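PDB 6EIB: diguanylate cyclase from Vibrio cholerae serotype O1, which catalyses the magnesium-dependent condensation of two GTP molecules into cyclic di-GMP with release of diphosphate, and is involved in biofilm formation. Local coordinates for residues F21-R26 / V85-H90; D37-K42 / N150-C155; Y137-Q142 / C156-S161. All coordinates share one frame; numbering follows the deposited sequence. Where two conformers were deposited one is given.

Contact 1 of 3, residues F21-R26 / V85-H90. With SO4 (sulfate ion), chain E.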
loop_
_atom_site.group_PDB
_atom_site.type_symbol
_atom_site.label_atom_id
_atom_site.label_comp_id
_atom_site.label_asym_id
_atom_site.label_seq_id
_atom_site.Cartn_x
_atom_site.Cartn_y
_atom_site.Cartn_z
ATOM N N PHE A 21 9.672 -2.948 -13.071
ATOM C CA PHE A 21 10.493 -1.766 -13.285
ATOM C C PHE A 21 11.170 -1.828 -14.654
ATOM O O PHE A 21 11.132 -0.857 -15.444
ATOM C CB PHE A 21 11.531 -1.698 -12.143
ATOM C CG PHE A 21 12.429 -0.483 -12.159
ATOM C CD1 PHE A 21 13.541 -0.433 -12.997
ATOM C CD2 PHE A 21 12.209 0.571 -11.277
ATOM C CE1 PHE A 21 14.381 0.658 -13.017
ATOM C CE2 PHE A 21 13.055 1.660 -11.272
ATOM C CZ PHE A 21 14.154 1.704 -12.151
ATOM N N ALA A 22 11.802 -2.958 -14.943
ATOM C CA ALA A 22 12.529 -3.113 -16.209
ATOM C C ALA A 22 11.588 -3.119 -17.404
ATOM O O ALA A 22 11.892 -2.584 -18.476
ATOM C CB ALA A 22 13.348 -4.383 -16.177
ATOM N N ARG A 23 10.474 -3.814 -17.233
ATOM C CA ARG A 23 9.416 -3.886 -18.256
ATOM C C ARG A 23 8.885 -2.442 -18.513
ATOM O O ARG A 23 8.746 -1.992 -19.655
ATOM C CB ARG A 23 8.336 -4.872 -17.764
ATOM C CG ARG A 23 7.371 -5.449 -18.760
ATOM C CD ARG A 23 6.873 -6.824 -18.272
ATOM N NE ARG A 23 6.253 -6.742 -16.947
ATOM C CZ ARG A 23 6.520 -7.557 -15.926
ATOM N NH1 ARG A 23 7.394 -8.548 -16.066
ATOM N NH2 ARG A 23 5.900 -7.385 -14.762
ATOM N N ALA A 24 8.654 -1.695 -17.435
ATOM C CA ALA A 24 8.147 -0.327 -17.523
ATOM C C ALA A 24 9.048 0.617 -18.300
ATOM O O ALA A 24 8.560 1.417 -19.107
ATOM C CB ALA A 24 7.939 0.238 -16.095
ATOM N N LYS A 25 10.351 0.544 -18.050
ATOM C CA LYS A 25 11.320 1.341 -18.807
ATOM C C LYS A 25 11.402 0.868 -20.268
ATOM O O LYS A 25 11.431 1.689 -21.192
ATOM C CB LYS A 25 12.710 1.261 -18.166
ATOM C CG LYS A 25 12.926 2.199 -16.962
ATOM C CD LYS A 25 14.289 1.935 -16.315
ATOM C CE LYS A 25 15.160 3.201 -16.175
ATOM N NZ LYS A 25 14.469 4.241 -15.396
ATOM N N ARG A 26 11.366 -0.446 -20.466
ATOM C CA ARG A 26 11.508 -1.034 -21.807
ATOM C C ARG A 26 10.303 -0.665 -22.685
ATOM O O ARG A 26 10.456 -0.258 -23.836
ATOM C CB ARG A 26 11.649 -2.558 -21.697
ATOM C CG ARG A 26 11.629 -3.327 -23.031
ATOM C CD ARG A 26 11.971 -4.818 -22.798
ATOM N NE ARG A 26 10.924 -5.493 -22.009
ATOM C CZ ARG A 26 9.847 -6.077 -22.547
ATOM N NH1 ARG A 26 9.697 -6.111 -23.868
ATOM N NH2 ARG A 26 8.932 -6.659 -21.771
ATOM N N VAL A 85 1.949 -2.441 -6.156
ATOM C CA VAL A 85 2.604 -2.015 -7.374
ATOM C C VAL A 85 1.654 -2.118 -8.521
ATOM O O VAL A 85 1.077 -3.190 -8.733
ATOM C CB VAL A 85 3.864 -2.870 -7.657
ATOM C CG1 VAL A 85 4.471 -2.524 -9.053
ATOM C CG2 VAL A 85 4.885 -2.677 -6.514
ATOM N N LEU A 86 1.468 -1.017 -9.253
ATOM C CA LEU A 86 0.461 -0.997 -10.334
ATOM C C LEU A 86 1.105 -0.786 -11.706
ATOM O O LEU A 86 1.589 0.300 -12.003
ATOM C CB LEU A 86 -0.590 0.088 -10.098
ATOM C CG LEU A 86 -1.499 0.173 -8.863
ATOM C CD1 LEU A 86 -2.204 1.514 -8.837
ATOM C CD2 LEU A 86 -2.583 -0.872 -8.922
ATOM N N GLU A 87 1.158 -1.827 -12.526
ATOM C CA GLU A 87 1.719 -1.665 -13.883
ATOM C C GLU A 87 0.848 -0.819 -14.802
ATOM O O GLU A 87 -0.382 -0.810 -14.689
ATOM C CB GLU A 87 1.986 -3.021 -14.527
ATOM C CG GLU A 87 3.094 -3.809 -13.858
ATOM C CD GLU A 87 3.550 -4.986 -14.731
ATOM O OE1 GLU A 87 3.104 -6.119 -14.455
ATOM O OE2 GLU A 87 4.335 -4.786 -15.693
ATOM N N ASN A 88 1.500 -0.115 -15.718
ATOM C CA ASN A 88 0.804 0.707 -16.699
ATOM C C ASN A 88 -0.263 1.585 -16.034
ATOM O O ASN A 88 -1.413 1.664 -16.499
ATOM C CB ASN A 88 0.181 -0.170 -17.808
ATOM C CG ASN A 88 -0.031 0.605 -19.073
ATOM O OD1 ASN A 88 0.693 1.570 -19.330
ATOM N ND2 ASN A 88 -0.991 0.176 -19.904
ATOM N N THR A 89 0.131 2.227 -14.932
ATOM C CA THR A 89 -0.768 3.053 -14.143
ATOM C C THR A 89 -0.089 4.366 -13.771
ATOM O O THR A 89 1.034 4.384 -13.224
ATOM C CB THR A 89 -1.210 2.317 -12.873
ATOM O OG1 THR A 89 -1.887 1.108 -13.249
ATOM C CG2 THR A 89 -2.176 3.184 -12.044
ATOM N N HIS A 90 -0.753 5.463 -14.090
ATOM C CA HIS A 90 -0.202 6.784 -13.820
ATOM C C HIS A 90 -0.352 7.112 -12.338
ATOM O O HIS A 90 -1.218 6.549 -11.668
ATOM C CB HIS A 90 -0.893 7.866 -14.691
ATOM C CG HIS A 90 -0.618 7.738 -16.158
ATOM N ND1 HIS A 90 0.617 8.018 -16.712
ATOM C CD2 HIS A 90 -1.446 7.464 -17.199
ATOM C CE1 HIS A 90 0.549 7.846 -18.025
ATOM N NE2 HIS A 90 -0.691 7.520 -18.347
HETATM S S SO4 E . 3.281 8.953 -14.352
HETATM O O1 SO4 E . 3.912 7.978 -13.467
HETATM O O2 SO4 E . 1.854 8.995 -14.077
HETATM O O3 SO4 E . 3.861 10.273 -14.153
HETATM O O4 SO4 E . 3.448 8.519 -15.758
#
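Arg23, on helix 10-27, lays one edge of its guanidinium group against the carboxylate of Glu87 in the segment 85-90. The straightest of the bonds runs from Arg23 NE to Glu87 OE2, 3.0 Å long with an N-H...O angle of 156°. OE2 lies almost in the guanidinium plane and is approached on its syn side, somewhat out of the carboxylate plane. Two weaker bonds come from the same edge: Arg23 NH2 reaches Glu87 OE1 at 3.1 Å and Glu87 OE2 at 3.2 Å. NE-H is thus given to OE2 alone, while one NH2 hydrogen is shared between OE1 and OE2; the two flat groups are turned 49° from each other, short of a coplanar bidentate salt bridge. A bend at chi3 (57°) in the otherwise extended Arg23 chain turns NE and NH2 toward the acid, and the two side chains cross at about a right angle. Phe73 of strand 73-76 touches both partners, and Leu31 lies against Glu87. Two residues on, Thr89 OG1 donates to Glu87 O (2.8 Å), within the turn leading to His90, the N-cap of helix 91-107. His90 ND1 donates to O4 (3.0 Å) and O2 of a sulfate probably from the crystallisation liquor. The Arg23-Glu87 bridge is a surface ion pair, joining an early helix to the inner strand 81-87 through charge and directional N-H bonds, with little apolar burial.

Contact 2 of 3, residues D37-K42 / N150-C155. With EDO (1,2-ethanediol), chain I.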
loop_
_atom_site.group_PDB
_atom_site.type_symbol
_atom_site.label_atom_id
_atom_site.label_comp_id
_atom_site.label_asym_id
_atom_site.label_seq_id
_atom_site.Cartn_x
_atom_site.Cartn_y
_atom_site.Cartn_z
ATOM N N ASP A 37 0.515 1.929 5.622
ATOM C CA ASP A 37 0.805 1.474 6.965
ATOM C C ASP A 37 -0.473 1.623 7.786
ATOM O O ASP A 37 -1.111 2.666 7.789
ATOM C CB ASP A 37 1.965 2.258 7.583
ATOM C CG ASP A 37 2.520 1.583 8.839
ATOM O OD1 ASP A 37 3.131 0.492 8.719
ATOM O OD2 ASP A 37 2.425 2.171 9.932
ATOM N N ILE A 38 -0.835 0.552 8.466
ATOM C CA ILE A 38 -1.998 0.556 9.328
ATOM C C ILE A 38 -1.710 1.346 10.603
ATOM O O ILE A 38 -0.666 1.123 11.256
ATOM C CB ILE A 38 -2.405 -0.864 9.676
ATOM C CG1 ILE A 38 -2.759 -1.621 8.368
ATOM C CG2 ILE A 38 -3.576 -0.848 10.685
ATOM C CD1 ILE A 38 -2.983 -3.125 8.572
ATOM N N ASP A 39 -2.614 2.265 10.946
ATOM C CA ASP A 39 -2.427 3.112 12.139
ATOM C C ASP A 39 -2.727 2.327 13.393
ATOM O O ASP A 39 -3.710 1.591 13.429
ATOM C CB ASP A 39 -3.336 4.355 12.097
ATOM C CG ASP A 39 -2.943 5.350 10.999
ATOM O OD1 ASP A 39 -1.771 5.780 11.013
ATOM O OD2 ASP A 39 -3.809 5.677 10.113
ATOM N N ASN A 40 -1.885 2.484 14.413
ATOM C CA ASN A 40 -2.100 1.838 15.706
ATOM C C ASN A 40 -2.337 0.341 15.682
ATOM O O ASN A 40 -3.160 -0.174 16.461
ATOM C CB ASN A 40 -3.285 2.492 16.432
ATOM C CG ASN A 40 -3.082 3.961 16.640
ATOM O OD1 ASN A 40 -3.895 4.771 16.230
ATOM N ND2 ASN A 40 -1.976 4.317 17.284
ATOM N N PHE A 41 -1.610 -0.353 14.811
ATOM C CA PHE A 41 -1.800 -1.782 14.644
ATOM C C PHE A 41 -1.320 -2.514 15.882
ATOM O O PHE A 41 -1.896 -3.538 16.265
ATOM C CB PHE A 41 -1.047 -2.300 13.395
ATOM C CG PHE A 41 -1.426 -3.697 13.004
ATOM C CD1 PHE A 41 -2.721 -3.977 12.546
ATOM C CD2 PHE A 41 -0.508 -4.738 13.101
ATOM C CE1 PHE A 41 -3.085 -5.279 12.192
ATOM C CE2 PHE A 41 -0.863 -6.049 12.741
ATOM C CZ PHE A 41 -2.155 -6.315 12.292
ATOM N N LYS A 42 -0.265 -1.996 16.510
ATOM C CA LYS A 42 0.199 -2.576 17.761
ATOM C C LYS A 42 -0.888 -2.492 18.830
ATOM O O LYS A 42 -1.134 -3.469 19.527
ATOM C CB LYS A 42 1.464 -1.883 18.247
ATOM C CG LYS A 42 2.619 -2.062 17.300
ATOM C CD LYS A 42 3.880 -1.416 17.854
ATOM C CE LYS A 42 4.936 -1.372 16.778
ATOM N NZ LYS A 42 4.563 -0.289 15.807
ATOM N N ASN A 150 0.470 14.385 9.768
ATOM C CA ASN A 150 -0.787 15.096 10.027
ATOM C C ASN A 150 -1.817 14.252 10.757
ATOM O O ASN A 150 -2.965 14.644 10.938
ATOM C CB ASN A 150 -1.342 15.629 8.708
ATOM C CG ASN A 150 -0.527 16.793 8.194
ATOM O OD1 ASN A 150 -0.700 17.931 8.616
ATOM N ND2 ASN A 150 0.395 16.501 7.300
ATOM N N GLY A 151 -1.380 13.076 11.174
ATOM C CA GLY A 151 -2.196 12.170 11.954
ATOM C C GLY A 151 -2.467 10.830 11.296
ATOM O O GLY A 151 -1.818 10.442 10.308
ATOM N N ARG A 152 -3.503 10.163 11.783
ATOM C CA ARG A 152 -3.839 8.860 11.250
ATOM C C ARG A 152 -4.769 9.156 10.096
ATOM O O ARG A 152 -5.168 10.302 9.927
ATOM C CB ARG A 152 -4.510 7.972 12.304
ATOM C CG ARG A 152 -5.836 8.536 12.806
ATOM C CD ARG A 152 -6.510 7.699 13.882
ATOM N NE ARG A 152 -7.844 8.258 14.139
ATOM C CZ ARG A 152 -8.667 7.858 15.105
ATOM N NH1 ARG A 152 -8.315 6.874 15.928
ATOM N NH2 ARG A 152 -9.849 8.455 15.241
ATOM N N ASN A 153 -5.058 8.159 9.271
ATOM C CA ASN A 153 -6.069 8.323 8.213
ATOM C C ASN A 153 -5.732 9.465 7.229
ATOM O O ASN A 153 -6.514 10.421 7.093
ATOM C CB ASN A 153 -7.452 8.542 8.827
ATOM C CG ASN A 153 -8.565 8.366 7.805
ATOM O OD1 ASN A 153 -8.417 7.569 6.851
ATOM N ND2 ASN A 153 -9.710 9.035 8.031
ATOM N N ARG A 154 -4.555 9.358 6.570
ATOM C CA ARG A 154 -4.031 10.382 5.646
ATOM C C ARG A 154 -3.327 9.756 4.431
ATOM O O ARG A 154 -2.671 8.734 4.544
ATOM C CB ARG A 154 -3.027 11.306 6.345
ATOM C CG ARG A 154 -3.603 12.137 7.541
ATOM C CD ARG A 154 -4.582 13.197 7.032
ATOM N NE ARG A 154 -4.949 14.180 8.050
ATOM C CZ ARG A 154 -5.956 14.020 8.905
ATOM N NH1 ARG A 154 -6.697 12.914 8.865
ATOM N NH2 ARG A 154 -6.227 14.965 9.791
ATOM N N CYS A 155 -3.435 10.428 3.292
ATOM C CA CYS A 155 -2.790 9.989 2.064
ATOM C C CYS A 155 -1.987 11.120 1.458
ATOM O O CYS A 155 -2.428 12.269 1.465
ATOM C CB CYS A 155 -3.816 9.494 1.049
ATOM S SG CYS A 155 -4.382 7.848 1.378
HETATM C C1 EDO I . -10.117 10.795 10.924
HETATM O O1 EDO I . -10.091 9.500 10.328
HETATM C C2 EDO I . -10.069 10.575 12.420
HETATM O O2 EDO I . -8.771 10.074 12.762
HETATM O O HOH W 1 -0.379 7.927 11.098
#
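Asp39 points its carboxylate at the backbone of the segment 150-155, meeting the root of Arg152 and the amide of the next residue. The Asp39 and Arg152 side chains cross obliquely, with carboxylate and guanidinium planes 42° apart. Asp39 OD2 accepts the backbone N-H of Asn153 from above the carboxylate plane in a nearly straight bond, Asn153 N to Asp39 OD2 being 2.9 Å with an angle of 163°. Alongside, Arg152 CB sits 3.2 Å from Asp39 OD2, yet no ion pair forms: chi1 of 62° places Arg152 CG between its own backbone N and carbonyl carbon, and the extended chain carries the guanidinium off, leaving Arg152 NE 6.3 Å from Asp39 OD2. The second carboxylate oxygen, Asp39 OD1, takes a water proton at 2.6 Å, and the same water donates to Gly151 O, so both oxygens reach the loop, one directly and one through water. Asp39 follows Asp37 and Ile38, which probably bind magnesium, as in related enzymes, in the turn between strand 31-38 and helix 41-48. Tyr118 touches Asp39, Arg152 and Asn153, while Asn153 OD1 accepts from Arg102 of helix 91-107, and the chain goes on into strand 154-157, outermost in the sheet.

Contact 3 of 3, residues Y137-Q142 / C156-S161. With SO4 (sulfate ion), chain G.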
loop_
_atom_site.group_PDB
_atom_site.type_symbol
_atom_site.label_atom_id
_atom_site.label_comp_id
_atom_site.label_asym_id
_atom_site.label_seq_id
_atom_site.Cartn_x
_atom_site.Cartn_y
_atom_site.Cartn_z
ATOM N N TYR A 137 10.430 3.197 -4.151
ATOM C CA TYR A 137 10.035 2.923 -2.772
ATOM C C TYR A 137 10.423 4.066 -1.834
ATOM O O TYR A 137 9.652 4.435 -0.930
ATOM C CB TYR A 137 10.695 1.618 -2.255
ATOM C CG TYR A 137 10.338 1.400 -0.786
ATOM C CD1 TYR A 137 9.069 0.953 -0.430
ATOM C CD2 TYR A 137 11.214 1.757 0.238
ATOM C CE1 TYR A 137 8.690 0.797 0.914
ATOM C CE2 TYR A 137 10.834 1.620 1.597
ATOM C CZ TYR A 137 9.571 1.126 1.918
ATOM O OH TYR A 137 9.145 0.964 3.247
ATOM N N ARG A 138 11.607 4.632 -2.040
ATOM C CA ARG A 138 12.057 5.771 -1.237
ATOM C C ARG A 138 11.042 6.919 -1.290
ATOM O O ARG A 138 10.746 7.575 -0.268
ATOM C CB ARG A 138 13.435 6.246 -1.709
ATOM C CG ARG A 138 13.836 7.524 -1.107
ATOM C CD ARG A 138 15.147 7.988 -1.652
ATOM N NE ARG A 138 15.500 9.245 -1.012
ATOM C CZ ARG A 138 15.139 10.423 -1.502
ATOM N NH1 ARG A 138 14.450 10.477 -2.645
ATOM N NH2 ARG A 138 15.489 11.531 -0.865
ATOM N N ARG A 139 10.484 7.164 -2.476
ATOM C CA ARG A 139 9.528 8.265 -2.633
ATOM C C ARG A 139 8.153 7.908 -2.051
ATOM O O ARG A 139 7.529 8.745 -1.406
ATOM C CB ARG A 139 9.406 8.675 -4.108
ATOM C CG ARG A 139 10.655 9.377 -4.680
ATOM C CD ARG A 139 10.376 9.925 -6.031
ATOM N NE ARG A 139 10.001 8.849 -6.939
ATOM C CZ ARG A 139 10.846 8.284 -7.809
ATOM N NH1 ARG A 139 12.098 8.725 -7.898
ATOM N NH2 ARG A 139 10.430 7.305 -8.612
ATOM N N SER A 140 7.668 6.685 -2.257
ATOM C CA SER A 140 6.366 6.353 -1.673
ATOM C C SER A 140 6.504 6.253 -0.161
ATOM O O SER A 140 5.600 6.637 0.562
ATOM C CB SER A 140 5.756 5.072 -2.261
ATOM O OG SER A 140 6.498 3.897 -1.981
ATOM N N ASP A 141 7.640 5.743 0.317
ATOM C CA ASP A 141 7.862 5.634 1.751
ATOM C C ASP A 141 7.905 7.031 2.362
ATOM O O ASP A 141 7.351 7.264 3.459
ATOM C CB ASP A 141 9.161 4.845 2.030
ATOM C CG ASP A 141 9.346 4.474 3.521
ATOM O OD1 ASP A 141 8.339 4.248 4.223
ATOM O OD2 ASP A 141 10.516 4.421 3.988
ATOM N N GLN A 142 8.538 7.982 1.676
ATOM C CA GLN A 142 8.633 9.340 2.228
ATOM C C GLN A 142 7.294 10.068 2.249
ATOM O O GLN A 142 6.967 10.802 3.190
ATOM C CB GLN A 142 9.637 10.186 1.425
ATOM C CG GLN A 142 9.987 11.479 2.117
ATOM C CD GLN A 142 10.743 12.444 1.233
ATOM O OE1 GLN A 142 10.169 13.419 0.740
ATOM N NE2 GLN A 142 12.029 12.171 1.001
ATOM N N CYS A 156 -0.805 10.799 0.930
ATOM C CA CYS A 156 0.035 11.812 0.294
ATOM C C CYS A 156 0.673 11.292 -0.989
ATOM O O CYS A 156 1.105 10.150 -1.066
ATOM C CB CYS A 156 1.143 12.291 1.241
ATOM S SG CYS A 156 0.634 13.601 2.371
ATOM N N ILE A 157 0.746 12.149 -1.996
ATOM C CA ILE A 157 1.522 11.804 -3.184
ATOM C C ILE A 157 2.910 12.452 -3.059
ATOM O O ILE A 157 3.035 13.581 -2.580
ATOM C CB ILE A 157 0.817 12.257 -4.449
ATOM C CG1 ILE A 157 1.533 11.754 -5.697
ATOM C CG2 ILE A 157 0.719 13.747 -4.491
ATOM C CD1 ILE A 157 0.659 11.963 -6.911
ATOM N N TYR A 158 3.964 11.738 -3.418
ATOM C CA TYR A 158 5.288 12.371 -3.339
ATOM C C TYR A 158 5.479 13.487 -4.346
ATOM O O TYR A 158 5.233 13.302 -5.531
ATOM C CB TYR A 158 6.399 11.346 -3.527
ATOM C CG TYR A 158 7.776 11.968 -3.488
ATOM C CD1 TYR A 158 8.363 12.476 -4.656
ATOM C CD2 TYR A 158 8.484 12.059 -2.307
ATOM C CE1 TYR A 158 9.613 13.052 -4.644
ATOM C CE2 TYR A 158 9.748 12.635 -2.281
ATOM C CZ TYR A 158 10.301 13.129 -3.455
ATOM O OH TYR A 158 11.555 13.702 -3.449
ATOM N N ARG A 159 5.975 14.619 -3.865
ATOM C CA ARG A 159 6.437 15.721 -4.699
ATOM C C ARG A 159 7.810 16.182 -4.205
ATOM O O ARG A 159 8.109 16.123 -3.011
ATOM C CB ARG A 159 5.450 16.892 -4.716
ATOM C CG ARG A 159 4.136 16.586 -5.394
ATOM C CD ARG A 159 4.388 16.063 -6.805
ATOM N NE ARG A 159 3.149 15.701 -7.490
ATOM C CZ ARG A 159 3.084 14.982 -8.610
ATOM N NH1 ARG A 159 4.194 14.530 -9.191
ATOM N NH2 ARG A 159 1.897 14.711 -9.147
ATOM N N GLN A 160 8.618 16.673 -5.135
ATOM C CA GLN A 160 9.955 17.162 -4.837
ATOM C C GLN A 160 9.863 18.625 -4.443
ATOM O O GLN A 160 10.825 19.210 -3.949
ATOM C CB GLN A 160 10.853 16.992 -6.073
ATOM C CG GLN A 160 12.323 17.356 -5.909
ATOM C CD GLN A 160 13.076 16.347 -5.075
ATOM O OE1 GLN A 160 13.104 16.447 -3.849
ATOM N NE2 GLN A 160 13.680 15.357 -5.732
ATOM N N SER A 161 8.674 19.197 -4.609
ATOM C CA SER A 161 8.410 20.574 -4.204
ATOM C C SER A 161 8.501 20.767 -2.683
ATOM O O SER A 161 8.695 19.808 -1.920
ATOM C CB SER A 161 7.034 21.009 -4.701
ATOM O OG SER A 161 6.020 20.552 -3.826
HETATM S S SO4 G . 14.392 14.548 -1.599
HETATM O O1 SO4 G . 13.478 13.466 -1.264
HETATM O O2 SO4 G . 13.724 15.819 -1.347
HETATM O O3 SO4 G . 15.578 14.471 -0.745
HETATM O O4 SO4 G . 14.758 14.434 -3.007
#
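Tyr158 lays one face of its ring on the aliphatic part of Arg139, and it has the largest share of the surface buried between segments 137-142 and 156-161. Arg139 CG stands 3.8 Å from the centroid of the Tyr158 ring and only 9° off its normal, a CH-pi contact over the centre, while Arg139 CD reaches Tyr158 CE1 at 3.5 Å. The arginine chain crosses the tyrosine at about a right angle, and its bend at chi3 directs the guanidinium to other partners: Asp130 in a salt bridge, with Ser124 and Ser125 as further acceptors. Arg139 thus offers its methylenes to the ring and spends its charge beyond it.

Edge contact is made by Gln142, one helical turn on. Its OE1 lies near the ring plane, 3.1 Å from Tyr158 CE2, with the amide turned 58° from the ring.

Hydrogen bonding converges on a sulfate, probably from the crystallisation liquor. Its O1 is gripped by three donors: Arg138 NH2 at 2.8 Å, Tyr158 OH at 2.9 Å and Gln142 NE2 at 3.0 Å. Tyr158 has CG anti to its backbone N (chi1 179°), which carries the ring across the helix flank, with the hydroxyl at the sulfate. Gln160 NE2 adds a weak bond to O4, although its side chain is poorly ordered. Charge from Arg138 would be expected to favour the anion.

Beneath lies the beta-alpha-beta unit of strand 119-125, helix 133-148 and strand 154-157, whose two strands run parallel. Tyr158, just past the second strand, packs against the crossover helix where the chain leaves the outermost strand, in the nucleotidyl-cyclase-type fold of the GGDEF domain.

One five-stranded sheet underlies all three contacts. Contact 1 reaches it through strand 81-87, contact 2 through strands 31-38 and 154-157, and contact 3 through strand 154-157 alone. Contacts 2 and 3, centres about 16 Å apart, have adjoining segments: the residues before strand 154-157 meet the turn after the probable magnesium ligands, and the residue after it meets helix 133-148. The centres of contacts 1 and 2 lie about 27 Å apart, on opposite sides of the chain's centre; those of contacts 1 and 3 lie about 17 Å apart, and their nearest atoms, about 7 Å apart, do not touch. Only contact 2 nears the catalytic region: Asp39's side chain is about 8 Å from that of Glu80, the predicted proton acceptor.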